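Glycosyltransferase Gtf1 (Streptococcus pneumoniae, PDB 4PQG) is a glycosyltransferase of the GT-B fold that carries an extra antiparallel beta-sheet domain and holds uridine-5'-diphosphate in its pocket. Local coordinates at residues 77-82 against 175-180; 103-108 against 123-128; 250-255 against 288-293; 319-324 against 484-489. All blocks are in the same frame, centred on the assembly; numbering follows the deposited sequence.

Contact 1 of 4, residues 77-82 against 175-180; sequences FTDIKI and YNEDGT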
# COMPACT_ATOMS: atom_id res chain seq x y z
N PHE A 77 -6.29 -17.93 12.98
CA PHE A 77 -6.42 -19.21 13.65
C PHE A 77 -6.69 -19.07 15.16
O PHE A 77 -6.82 -20.08 15.84
CB PHE A 77 -5.16 -20.05 13.44
CG PHE A 77 -4.84 -20.31 11.99
CD1 PHE A 77 -5.39 -21.40 11.33
CD2 PHE A 77 -3.95 -19.48 11.29
CE1 PHE A 77 -5.08 -21.67 9.99
CE2 PHE A 77 -3.64 -19.74 9.96
CZ PHE A 77 -4.20 -20.84 9.31
N THR A 78 -6.71 -17.86 15.68
CA THR A 78 -6.96 -17.65 17.09
C THR A 78 -8.31 -16.98 17.27
O THR A 78 -8.97 -16.60 16.29
CB THR A 78 -5.86 -16.78 17.78
OG1 THR A 78 -6.12 -15.39 17.53
CG2 THR A 78 -4.43 -17.17 17.30
N ASP A 79 -8.72 -16.79 18.51
CA ASP A 79 -9.98 -16.10 18.78
C ASP A 79 -9.77 -14.65 19.23
O ASP A 79 -10.72 -14.00 19.66
CB ASP A 79 -10.80 -16.88 19.81
CG ASP A 79 -10.22 -16.83 21.21
OD1 ASP A 79 -9.20 -16.15 21.48
OD2 ASP A 79 -10.79 -17.50 22.08
N ILE A 80 -8.54 -14.13 19.11
CA ILE A 80 -8.29 -12.71 19.40
C ILE A 80 -8.70 -11.87 18.19
O ILE A 80 -8.25 -12.14 17.05
CB ILE A 80 -6.82 -12.43 19.79
CG1 ILE A 80 -6.51 -13.14 21.12
CG2 ILE A 80 -6.53 -10.92 19.82
CD1 ILE A 80 -5.09 -12.96 21.64
N LYS A 81 -9.58 -10.90 18.42
CA LYS A 81 -10.11 -10.08 17.33
C LYS A 81 -9.13 -8.98 16.94
O LYS A 81 -8.39 -8.47 17.79
CB LYS A 81 -11.45 -9.44 17.73
CG LYS A 81 -12.55 -10.42 18.15
CD LYS A 81 -12.80 -11.49 17.10
CE LYS A 81 -13.78 -12.53 17.63
NZ LYS A 81 -13.72 -13.80 16.85
N ILE A 82 -9.13 -8.61 15.66
CA ILE A 82 -8.43 -7.42 15.18
C ILE A 82 -8.93 -6.23 16.00
O ILE A 82 -10.12 -5.93 15.98
CB ILE A 82 -8.70 -7.19 13.67
CG1 ILE A 82 -8.16 -8.36 12.83
CG2 ILE A 82 -8.08 -5.87 13.21
CD1 ILE A 82 -6.65 -8.55 12.90
N TYR A 175 -1.52 -16.73 20.64
CA TYR A 175 -2.43 -17.03 21.75
C TYR A 175 -3.89 -16.76 21.45
O TYR A 175 -4.24 -15.96 20.55
CB TYR A 175 -2.04 -16.22 22.99
CG TYR A 175 -0.63 -16.49 23.45
CD1 TYR A 175 -0.35 -17.55 24.29
CD2 TYR A 175 0.42 -15.66 23.03
CE1 TYR A 175 0.94 -17.82 24.69
CE2 TYR A 175 1.72 -15.90 23.44
CZ TYR A 175 1.97 -16.99 24.26
OH TYR A 175 3.26 -17.25 24.66
N ASN A 176 -4.75 -17.44 22.23
CA ASN A 176 -6.16 -17.07 22.35
C ASN A 176 -6.35 -16.02 23.45
O ASN A 176 -5.42 -15.76 24.22
CB ASN A 176 -7.01 -18.31 22.65
CG ASN A 176 -7.32 -19.13 21.41
OD1 ASN A 176 -7.29 -18.64 20.28
ND2 ASN A 176 -7.63 -20.40 21.62
N GLU A 177 -7.55 -15.45 23.53
CA GLU A 177 -7.87 -14.46 24.58
C GLU A 177 -7.53 -14.89 26.00
O GLU A 177 -7.04 -14.08 26.79
CB GLU A 177 -9.35 -14.08 24.53
CG GLU A 177 -9.73 -13.23 23.34
CD GLU A 177 -11.16 -12.72 23.44
OE1 GLU A 177 -11.99 -13.37 24.11
OE2 GLU A 177 -11.44 -11.67 22.86
N ASP A 178 -7.77 -16.16 26.31
CA ASP A 178 -7.60 -16.65 27.69
C ASP A 178 -6.14 -16.94 28.05
O ASP A 178 -5.87 -17.41 29.14
CB ASP A 178 -8.47 -17.89 27.95
CG ASP A 178 -8.08 -19.07 27.08
OD1 ASP A 178 -7.07 -19.01 26.34
OD2 ASP A 178 -8.82 -20.07 27.12
N GLY A 179 -5.22 -16.66 27.12
CA GLY A 179 -3.79 -16.84 27.38
C GLY A 179 -3.25 -18.22 27.00
O GLY A 179 -2.05 -18.48 27.15
N THR A 180 -4.10 -19.10 26.48
CA THR A 180 -3.64 -20.40 26.01
C THR A 180 -3.07 -20.29 24.59
O THR A 180 -3.63 -19.60 23.74
CB THR A 180 -4.74 -21.49 26.07
OG1 THR A 180 -5.86 -21.11 25.25
CG2 THR A 180 -5.25 -21.68 27.49
O HOH W 1 -8.93 -20.66 18.47
O HOH W 2 -9.83 -17.79 24.66

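Contact 2 of 4, residues 103-108 against 123-128; sequences REKNGK and CYLVDE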
# COMPACT_ATOMS: atom_id res chain seq x y z
N ARG A 103 12.74 3.61 36.27
CA ARG A 103 12.52 3.61 34.82
C ARG A 103 13.48 4.54 34.08
O ARG A 103 14.20 5.34 34.69
CB ARG A 103 11.09 4.02 34.51
CG ARG A 103 10.07 3.32 35.39
CD ARG A 103 8.66 3.70 35.02
NE ARG A 103 7.75 2.68 35.54
CZ ARG A 103 6.47 2.59 35.24
NH1 ARG A 103 5.90 3.47 34.42
NH2 ARG A 103 5.74 1.61 35.76
N GLU A 104 13.49 4.41 32.76
CA GLU A 104 14.07 5.41 31.87
C GLU A 104 13.13 5.54 30.68
O GLU A 104 12.70 4.54 30.11
CB GLU A 104 15.45 4.99 31.38
CG GLU A 104 16.58 5.31 32.33
CD GLU A 104 17.82 4.47 32.05
OE1 GLU A 104 18.60 4.25 33.01
OE2 GLU A 104 18.02 4.03 30.89
N LYS A 105 12.81 6.77 30.33
CA LYS A 105 11.99 7.04 29.16
C LYS A 105 12.80 7.81 28.12
O LYS A 105 13.62 8.66 28.46
CB LYS A 105 10.74 7.81 29.54
CG LYS A 105 9.64 7.76 28.50
CD LYS A 105 8.38 8.39 29.06
CE LYS A 105 7.25 8.38 28.06
NZ LYS A 105 7.55 9.21 26.86
N ASN A 106 12.58 7.47 26.86
CA ASN A 106 13.22 8.12 25.73
C ASN A 106 12.24 8.01 24.57
O ASN A 106 12.24 7.01 23.85
CB ASN A 106 14.54 7.43 25.41
CG ASN A 106 15.43 8.25 24.49
OD1 ASN A 106 14.95 8.98 23.62
ND2 ASN A 106 16.74 8.13 24.68
N GLY A 107 11.41 9.03 24.41
CA GLY A 107 10.32 9.01 23.43
C GLY A 107 9.35 7.88 23.73
O GLY A 107 8.82 7.78 24.84
N LYS A 108 9.15 7.00 22.74
CA LYS A 108 8.24 5.85 22.86
C LYS A 108 8.88 4.65 23.57
O LYS A 108 8.21 3.63 23.80
CB LYS A 108 7.79 5.40 21.46
CG LYS A 108 6.85 6.36 20.75
CD LYS A 108 6.60 5.91 19.32
CE LYS A 108 5.61 6.82 18.64
NZ LYS A 108 5.31 6.32 17.27
N CYS A 123 9.48 -1.41 27.21
CA CYS A 123 8.17 -1.22 26.61
C CYS A 123 8.24 -0.25 25.45
O CYS A 123 8.89 0.81 25.53
CB CYS A 123 7.16 -0.71 27.64
SG CYS A 123 6.84 -1.83 29.02
N TYR A 124 7.55 -0.61 24.37
CA TYR A 124 7.43 0.25 23.21
C TYR A 124 6.02 0.79 23.15
O TYR A 124 5.06 0.08 22.84
CB TYR A 124 7.84 -0.50 21.93
CG TYR A 124 9.33 -0.82 21.92
CD1 TYR A 124 10.24 0.02 21.29
CD2 TYR A 124 9.82 -1.95 22.59
CE1 TYR A 124 11.60 -0.26 21.29
CE2 TYR A 124 11.18 -2.23 22.61
CZ TYR A 124 12.07 -1.39 21.96
OH TYR A 124 13.41 -1.69 21.98
N LEU A 125 5.91 2.07 23.49
CA LEU A 125 4.63 2.75 23.64
C LEU A 125 4.02 3.12 22.31
O LEU A 125 4.75 3.44 21.37
CB LEU A 125 4.80 4.01 24.50
CG LEU A 125 5.33 3.78 25.92
CD1 LEU A 125 6.11 4.99 26.40
CD2 LEU A 125 4.19 3.43 26.86
N VAL A 126 2.69 3.06 22.23
CA VAL A 126 1.96 3.50 21.04
C VAL A 126 2.21 4.99 20.88
O VAL A 126 2.50 5.46 19.78
CB VAL A 126 0.43 3.23 21.16
CG1 VAL A 126 -0.32 3.69 19.92
CG2 VAL A 126 0.16 1.76 21.39
N ASP A 127 2.11 5.71 22.00
CA ASP A 127 2.15 7.17 22.02
C ASP A 127 3.07 7.60 23.17
O ASP A 127 2.85 7.22 24.33
CB ASP A 127 0.73 7.70 22.24
CG ASP A 127 0.60 9.22 22.11
OD1 ASP A 127 1.49 9.97 22.60
OD2 ASP A 127 -0.41 9.66 21.55
N GLU A 128 4.10 8.39 22.85
CA GLU A 128 5.09 8.88 23.84
C GLU A 128 4.45 9.46 25.09
O GLU A 128 5.03 9.39 26.17
CB GLU A 128 6.02 9.95 23.23
CG GLU A 128 6.72 9.57 21.94
CD GLU A 128 5.92 9.93 20.68
OE1 GLU A 128 4.74 9.52 20.55
OE2 GLU A 128 6.49 10.60 19.80
O HOH W 3 2.70 4.26 17.55

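Contact 3 of 4, residues 250-255 against 288-293; sequences HAEHYS and DRQNEV. With NAG (2-acetamido-2-deoxy-beta-D-glucopyranose), chain D.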
# COMPACT_ATOMS: atom_id res chain seq x y z
N HIS A 250 -2.16 -4.34 -11.25
CA HIS A 250 -1.99 -2.99 -10.69
C HIS A 250 -1.09 -2.03 -11.44
O HIS A 250 -1.46 -0.86 -11.66
CB HIS A 250 -1.57 -3.08 -9.24
CG HIS A 250 -2.66 -3.54 -8.33
ND1 HIS A 250 -3.64 -2.73 -7.91
CD2 HIS A 250 -2.92 -4.79 -7.77
CE1 HIS A 250 -4.48 -3.41 -7.11
NE2 HIS A 250 -4.02 -4.67 -7.02
N ALA A 251 0.08 -2.50 -11.82
CA ALA A 251 1.05 -1.66 -12.52
C ALA A 251 1.13 -2.12 -13.99
O ALA A 251 0.35 -3.00 -14.41
CB ALA A 251 2.40 -1.78 -11.84
N GLU A 252 2.05 -1.54 -14.76
CA GLU A 252 2.40 -2.05 -16.09
C GLU A 252 2.78 -3.53 -15.94
O GLU A 252 3.43 -3.90 -14.97
CB GLU A 252 3.57 -1.24 -16.65
CG GLU A 252 3.99 -1.60 -18.07
CD GLU A 252 2.87 -1.40 -19.08
OE1 GLU A 252 2.86 -0.38 -19.78
OE2 GLU A 252 1.96 -2.27 -19.16
N HIS A 253 2.40 -4.38 -16.89
CA HIS A 253 2.37 -5.83 -16.62
C HIS A 253 3.34 -6.64 -17.44
O HIS A 253 3.33 -7.88 -17.38
CB HIS A 253 0.95 -6.34 -16.87
CG HIS A 253 0.52 -6.12 -18.29
ND1 HIS A 253 -0.09 -4.98 -18.69
CD2 HIS A 253 0.75 -6.88 -19.43
CE1 HIS A 253 -0.28 -5.03 -20.02
NE2 HIS A 253 0.23 -6.19 -20.48
N TYR A 254 4.17 -5.96 -18.23
CA TYR A 254 5.19 -6.62 -19.04
C TYR A 254 6.34 -5.64 -19.27
O TYR A 254 6.19 -4.44 -19.04
CB TYR A 254 4.58 -7.07 -20.38
CG TYR A 254 4.47 -5.96 -21.39
CD1 TYR A 254 5.32 -5.92 -22.51
CD2 TYR A 254 3.56 -4.91 -21.22
CE1 TYR A 254 5.25 -4.89 -23.43
CE2 TYR A 254 3.49 -3.86 -22.13
CZ TYR A 254 4.33 -3.87 -23.23
OH TYR A 254 4.27 -2.85 -24.15
N SER A 255 7.49 -6.15 -19.70
CA SER A 255 8.64 -5.30 -19.99
C SER A 255 8.78 -5.09 -21.48
O SER A 255 9.09 -6.02 -22.26
CB SER A 255 9.92 -5.87 -19.40
OG SER A 255 9.80 -5.96 -17.99
N ASP A 288 -8.99 0.95 -20.09
CA ASP A 288 -9.28 0.21 -21.31
C ASP A 288 -8.05 -0.01 -22.18
O ASP A 288 -7.98 -1.00 -22.89
CB ASP A 288 -10.36 0.89 -22.16
CG ASP A 288 -11.75 0.71 -21.59
OD1 ASP A 288 -12.04 -0.36 -21.02
OD2 ASP A 288 -12.55 1.65 -21.73
N ARG A 289 -7.11 0.93 -22.17
CA ARG A 289 -5.87 0.73 -22.92
C ARG A 289 -5.09 -0.48 -22.40
O ARG A 289 -4.61 -1.29 -23.18
CB ARG A 289 -5.01 2.00 -22.93
CG ARG A 289 -3.74 1.92 -23.77
CD ARG A 289 -3.95 1.56 -25.24
NE ARG A 289 -2.67 1.25 -25.89
CZ ARG A 289 -2.51 0.41 -26.91
NH1 ARG A 289 -3.55 -0.24 -27.42
NH2 ARG A 289 -1.31 0.19 -27.43
N GLN A 290 -4.96 -0.62 -21.07
CA GLN A 290 -4.25 -1.79 -20.54
C GLN A 290 -5.03 -3.05 -20.86
O GLN A 290 -4.45 -4.09 -21.18
CB GLN A 290 -3.97 -1.69 -19.05
CG GLN A 290 -3.06 -2.82 -18.56
CD GLN A 290 -2.46 -2.55 -17.20
OE1 GLN A 290 -3.02 -1.82 -16.38
NE2 GLN A 290 -1.30 -3.14 -16.95
N ASN A 291 -6.36 -2.94 -20.80
CA ASN A 291 -7.24 -4.04 -21.14
C ASN A 291 -6.92 -4.58 -22.53
O ASN A 291 -6.63 -5.77 -22.68
CB ASN A 291 -8.71 -3.60 -21.00
CG ASN A 291 -9.69 -4.76 -21.08
OD1 ASN A 291 -9.50 -5.70 -21.86
ND2 ASN A 291 -10.74 -4.70 -20.28
N GLU A 292 -6.91 -3.70 -23.53
CA GLU A 292 -6.66 -4.09 -24.92
C GLU A 292 -5.25 -4.64 -25.13
O GLU A 292 -5.06 -5.64 -25.83
CB GLU A 292 -6.89 -2.89 -25.85
CG GLU A 292 -8.30 -2.32 -25.77
CD GLU A 292 -8.40 -0.93 -26.38
OE1 GLU A 292 -7.67 -0.66 -27.36
OE2 GLU A 292 -9.22 -0.12 -25.88
N VAL A 293 -4.26 -3.98 -24.53
CA VAL A 293 -2.87 -4.44 -24.59
C VAL A 293 -2.75 -5.88 -24.07
O VAL A 293 -2.23 -6.76 -24.76
CB VAL A 293 -1.92 -3.50 -23.80
CG1 VAL A 293 -0.57 -4.16 -23.56
CG2 VAL A 293 -1.75 -2.18 -24.54
C1 NAG D . 0.25 0.90 -8.49
C2 NAG D . 0.60 1.52 -9.83
C3 NAG D . -0.41 2.68 -9.80
C4 NAG D . -1.83 2.20 -9.48
C5 NAG D . -1.84 1.28 -8.23
C6 NAG D . -3.22 0.81 -7.78
C7 NAG D . 2.69 2.08 -10.95
C8 NAG D . 4.04 2.71 -10.77
N2 NAG D . 1.93 2.06 -9.86
O1 NAG D . 1.24 0.41 -7.63
O3 NAG D . -0.37 3.45 -10.99
O4 NAG D . -2.62 3.34 -9.22
O5 NAG D . -0.97 0.19 -8.55
O6 NAG D . -3.71 -0.05 -8.78
O7 NAG D . 2.34 1.62 -12.05

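Contact 4 of 4, residues 319-324 against 484-489; sequences LTDSSQ and YSYQIA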
# COMPACT_ATOMS: atom_id res chain seq x y z
N LEU A 319 -16.23 16.03 -6.31
CA LEU A 319 -15.19 17.01 -6.57
C LEU A 319 -14.99 17.84 -5.33
O LEU A 319 -15.94 18.08 -4.58
CB LEU A 319 -15.58 17.90 -7.75
CG LEU A 319 -16.01 17.22 -9.05
CD1 LEU A 319 -16.21 18.28 -10.13
CD2 LEU A 319 -15.01 16.18 -9.50
N THR A 320 -13.75 18.25 -5.09
CA THR A 320 -13.43 19.06 -3.93
C THR A 320 -13.01 20.44 -4.41
O THR A 320 -12.11 20.57 -5.24
CB THR A 320 -12.29 18.42 -3.13
OG1 THR A 320 -12.64 17.07 -2.79
CG2 THR A 320 -11.98 19.22 -1.86
N ASP A 321 -13.67 21.47 -3.88
CA ASP A 321 -13.29 22.86 -4.17
C ASP A 321 -12.30 23.32 -3.15
O ASP A 321 -12.27 22.80 -2.03
CB ASP A 321 -14.51 23.79 -4.13
CG ASP A 321 -15.64 23.33 -5.03
OD1 ASP A 321 -15.40 23.05 -6.23
OD2 ASP A 321 -16.77 23.23 -4.54
N SER A 322 -11.48 24.30 -3.51
CA SER A 322 -10.56 24.89 -2.56
C SER A 322 -11.40 25.51 -1.47
O SER A 322 -12.40 26.17 -1.75
CB SER A 322 -9.72 25.96 -3.22
OG SER A 322 -8.66 26.30 -2.36
N SER A 323 -11.00 25.28 -0.22
CA SER A 323 -11.78 25.76 0.93
C SER A 323 -11.38 27.17 1.38
O SER A 323 -12.21 27.93 1.86
CB SER A 323 -11.70 24.78 2.10
OG SER A 323 -10.54 25.02 2.89
N GLN A 324 -10.10 27.50 1.23
CA GLN A 324 -9.60 28.82 1.59
C GLN A 324 -8.80 29.42 0.45
O GLN A 324 -8.19 30.47 0.61
CB GLN A 324 -8.72 28.75 2.83
CG GLN A 324 -9.41 28.35 4.11
CD GLN A 324 -8.40 28.13 5.23
OE1 GLN A 324 -7.40 28.84 5.32
NE2 GLN A 324 -8.66 27.14 6.08
N TYR A 484 -11.08 22.23 -16.65
CA TYR A 484 -11.03 21.03 -17.46
C TYR A 484 -10.69 19.77 -16.63
O TYR A 484 -11.20 18.68 -16.92
CB TYR A 484 -10.06 21.21 -18.62
CG TYR A 484 -10.43 20.38 -19.82
CD1 TYR A 484 -11.17 20.94 -20.87
CD2 TYR A 484 -10.07 19.03 -19.89
CE1 TYR A 484 -11.53 20.16 -21.97
CE2 TYR A 484 -10.43 18.25 -20.98
CZ TYR A 484 -11.15 18.82 -22.01
OH TYR A 484 -11.48 18.05 -23.09
N SER A 485 -9.84 19.91 -15.60
CA SER A 485 -9.54 18.80 -14.68
C SER A 485 -10.80 18.29 -13.98
O SER A 485 -11.08 17.08 -13.99
CB SER A 485 -8.48 19.19 -13.63
OG SER A 485 -7.17 19.12 -14.17
N TYR A 486 -11.55 19.21 -13.38
CA TYR A 486 -12.87 18.90 -12.79
C TYR A 486 -13.79 18.21 -13.80
O TYR A 486 -14.49 17.25 -13.47
CB TYR A 486 -13.53 20.18 -12.31
CG TYR A 486 -13.00 20.74 -11.01
CD1 TYR A 486 -12.93 19.95 -9.87
CD2 TYR A 486 -12.63 22.09 -10.91
CE1 TYR A 486 -12.47 20.47 -8.66
CE2 TYR A 486 -12.16 22.61 -9.71
CZ TYR A 486 -12.08 21.80 -8.59
OH TYR A 486 -11.63 22.30 -7.39
N GLN A 487 -13.76 18.69 -15.05
CA GLN A 487 -14.55 18.06 -16.10
C GLN A 487 -14.13 16.60 -16.34
O GLN A 487 -14.99 15.70 -16.38
CB GLN A 487 -14.48 18.88 -17.40
CG GLN A 487 -15.41 18.40 -18.51
CD GLN A 487 -15.18 19.16 -19.80
OE1 GLN A 487 -15.25 20.39 -19.83
NE2 GLN A 487 -14.87 18.43 -20.88
N ILE A 488 -12.83 16.36 -16.50
CA ILE A 488 -12.35 14.98 -16.64
C ILE A 488 -12.76 14.15 -15.42
O ILE A 488 -13.22 13.01 -15.55
CB ILE A 488 -10.82 14.90 -16.87
CG1 ILE A 488 -10.46 15.44 -18.26
CG2 ILE A 488 -10.33 13.46 -16.65
CD1 ILE A 488 -8.99 15.79 -18.44
N ALA A 489 -12.61 14.74 -14.24
CA ALA A 489 -12.85 14.06 -12.97
C ALA A 489 -14.27 13.53 -12.84
O ALA A 489 -14.49 12.50 -12.19
CB ALA A 489 -12.52 14.99 -11.81
O HOH W 4 -11.40 25.40 -6.22

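Contact 1 of 4, residues 77-82 against 175-180
A type I beta turn, N176 to G179, docks on D79 of the loop that follows helix 73-76; the turn closes the hairpin between strands 166-175 and 181-188 of the extended beta-sheet domain. Two hydrogen bonds run in opposite senses between D79 and the turn. The D79 backbone N donates to N176 OD1 at 2.9 Å, meeting the amide oxygen from 35° above its carbonyl plane. In return D79 OD1 takes the backbone N of E177 at 2.7 Å through its syn lone pair, nearly straight at 168°. With CG set between backbone N and carbonyl carbon (chi1 71°), D79 brings its carboxylate across the N176 side chain at about a right angle. Aspartate suits the place because its second oxygen also serves the turn: water 2 donates to D79 OD2 and accepts from D178 N. E177 OE2, for its part, is hydrogen-bonded to Y152 OH. On the loop side, T78 OG1 accepts from I80 N in an ST turn and also bonds N75 O. I80, buried and apolar, packs against the backbone of the turn: its CG1 lies 3.5 Å from E177 N, and its extended chain carries CD1 to 3.3 Å from Y175 O.

Contact 2 of 4, residues 103-108 against 123-128
K105 NZ grips E128 O at 2.6 Å, and the same ammonium donates to G107 O at 2.8 Å, tying its own strand end to the loop beyond the other. Lysine suits this place: its chain, extended until it bends at chi4 (-65°), brings an ammonium with several N-H groups to two carbonyls; the E128 bond is tilted 19° from the carbonyl plane. The other hydrogen bond across the contact joins backbones, L125 N to K108 O at 2.8 Å, and Y124 CA makes a CH...O contact with that oxygen. The buried N of E128 has no partner in the model. Outward, K108 runs extended across the bent E128 side chain, with their CG atoms 3.4 Å apart; its NZ, 4.6 Å from E128 OE1, is probably only weakly attracted and bonds weakly to water 3, which donates to V126 O. The K105 and L125 side chains cross at about a right angle, L125 CD1 3.9 Å from K105 CE. G107, with positive phi, lets the chain turn from strand 100-106 into strand 109-114. That middle strand separates the two, and the K108–L125 bond continues its antiparallel pairing with strand 119-125; L125 also packs on V89 of helix 89-93.

Contact 3 of 4, residues 250-255 against 288-293
Q290 reaches from the start of helix 288-301 to A251 and H253, in the Rossmann-like domain of this GT-B fold whose parallel sheet includes the neighbouring strands 244-248 and 282-285. Each of these strands ends just before one of the two segments. The tight part is built round one amide nitrogen: Q290 NE2 donates to A251 O at 3.0 Å and to H253 ND1 at 2.8 Å, both bonds nearly straight; both N-H groups are used, which should fix the orientation of the amide. Both acceptors lie close to the amide plane. Glutamine suits a buried site like this, since it is long, uncharged and a double donor; CG anti to the backbone N (chi1 -172°) and an extended chain beyond carry it straight out from the helix. The imidazole meets the amide edge-on, its plane turned 34° from it, while its other nitrogen, NE2, hydrogen-bonds Q297 OE1, about two turns further along the helix. V293 CG1 also sits at that ring's edge, 3.7 Å from H253 CE1.

Packing is looser beyond this. Y254 approaches V293 only obliquely, its CE2 4.3 Å from V293 CG1. E252 bends back so that OE2 takes H253 N and Y435 OH, and stays 4.0 Å from Q290 NE2. The helix is exposed on its far side. H250 is a second well-held point, buried and turned away from the helix: D227 bonds its NE2, and ND1 hydrogen-bonds O6 of 2-acetamido-2-deoxy-beta-D-glucopyranose, in the ring plane, at 2.8 Å.

Contact 4 of 4, residues 319-324 against 484-489
L319 and T320 lie in the linker between the two Rossmann-like domains of the GT-B fold, after the last strand of the first parallel sheet and before strand 330-334 of the second, and here they rest on Y486 and A489 of helix 478-489. The polar part belongs to the tyrosine hydroxyl. Y486 OH donates to T320 O at 2.8 Å, tilted 25° from the carbonyl plane, and the oxygen lies at the ring's edge. Tyrosine suits this place because its rigid ring spans from helix to linker and still ends in a donor. Water 4 adds a second link, accepting from S322 N at 2.9 Å and giving a weak bond to the hydroxyl. Outside the pair, S322 OG bonds S400 O, and the T320 backbone hydrogen-bonds that of G423, so the linker has further anchors outside the helix.

The apolar part is L319, whose two methyls diverge. With CG beside the backbone N (chi1 -52°), it points at the helix and sets one methyl against each of two residues about a turn apart. CD1 meets the tyrosine ring obliquely, 3.7 Å from Y486 CD1. A489, small enough to admit the other branch, has its CB 3.6 Å from L319 CD2.

How the contacts relate
Contacts 1 and 2 both involve the extended antiparallel sheet, contact 1 joining one of its hairpin turns to a loop of the first Rossmann-like domain and contact 2 tying the turns and strand ends at one edge of the sheet; their centres lie 26 Å apart. Contacts 3 and 4 each set a loop against a helix in the GT-B body, with centres 28 Å apart. None is deep core: the first three are partly buried and contact 4 is a surface contact. Backbone N-H or carbonyl groups serve as partners in all four, but contact 3 alone adds a hydrogen bond between side chains of its two segments, and it lies beside the bound sugar.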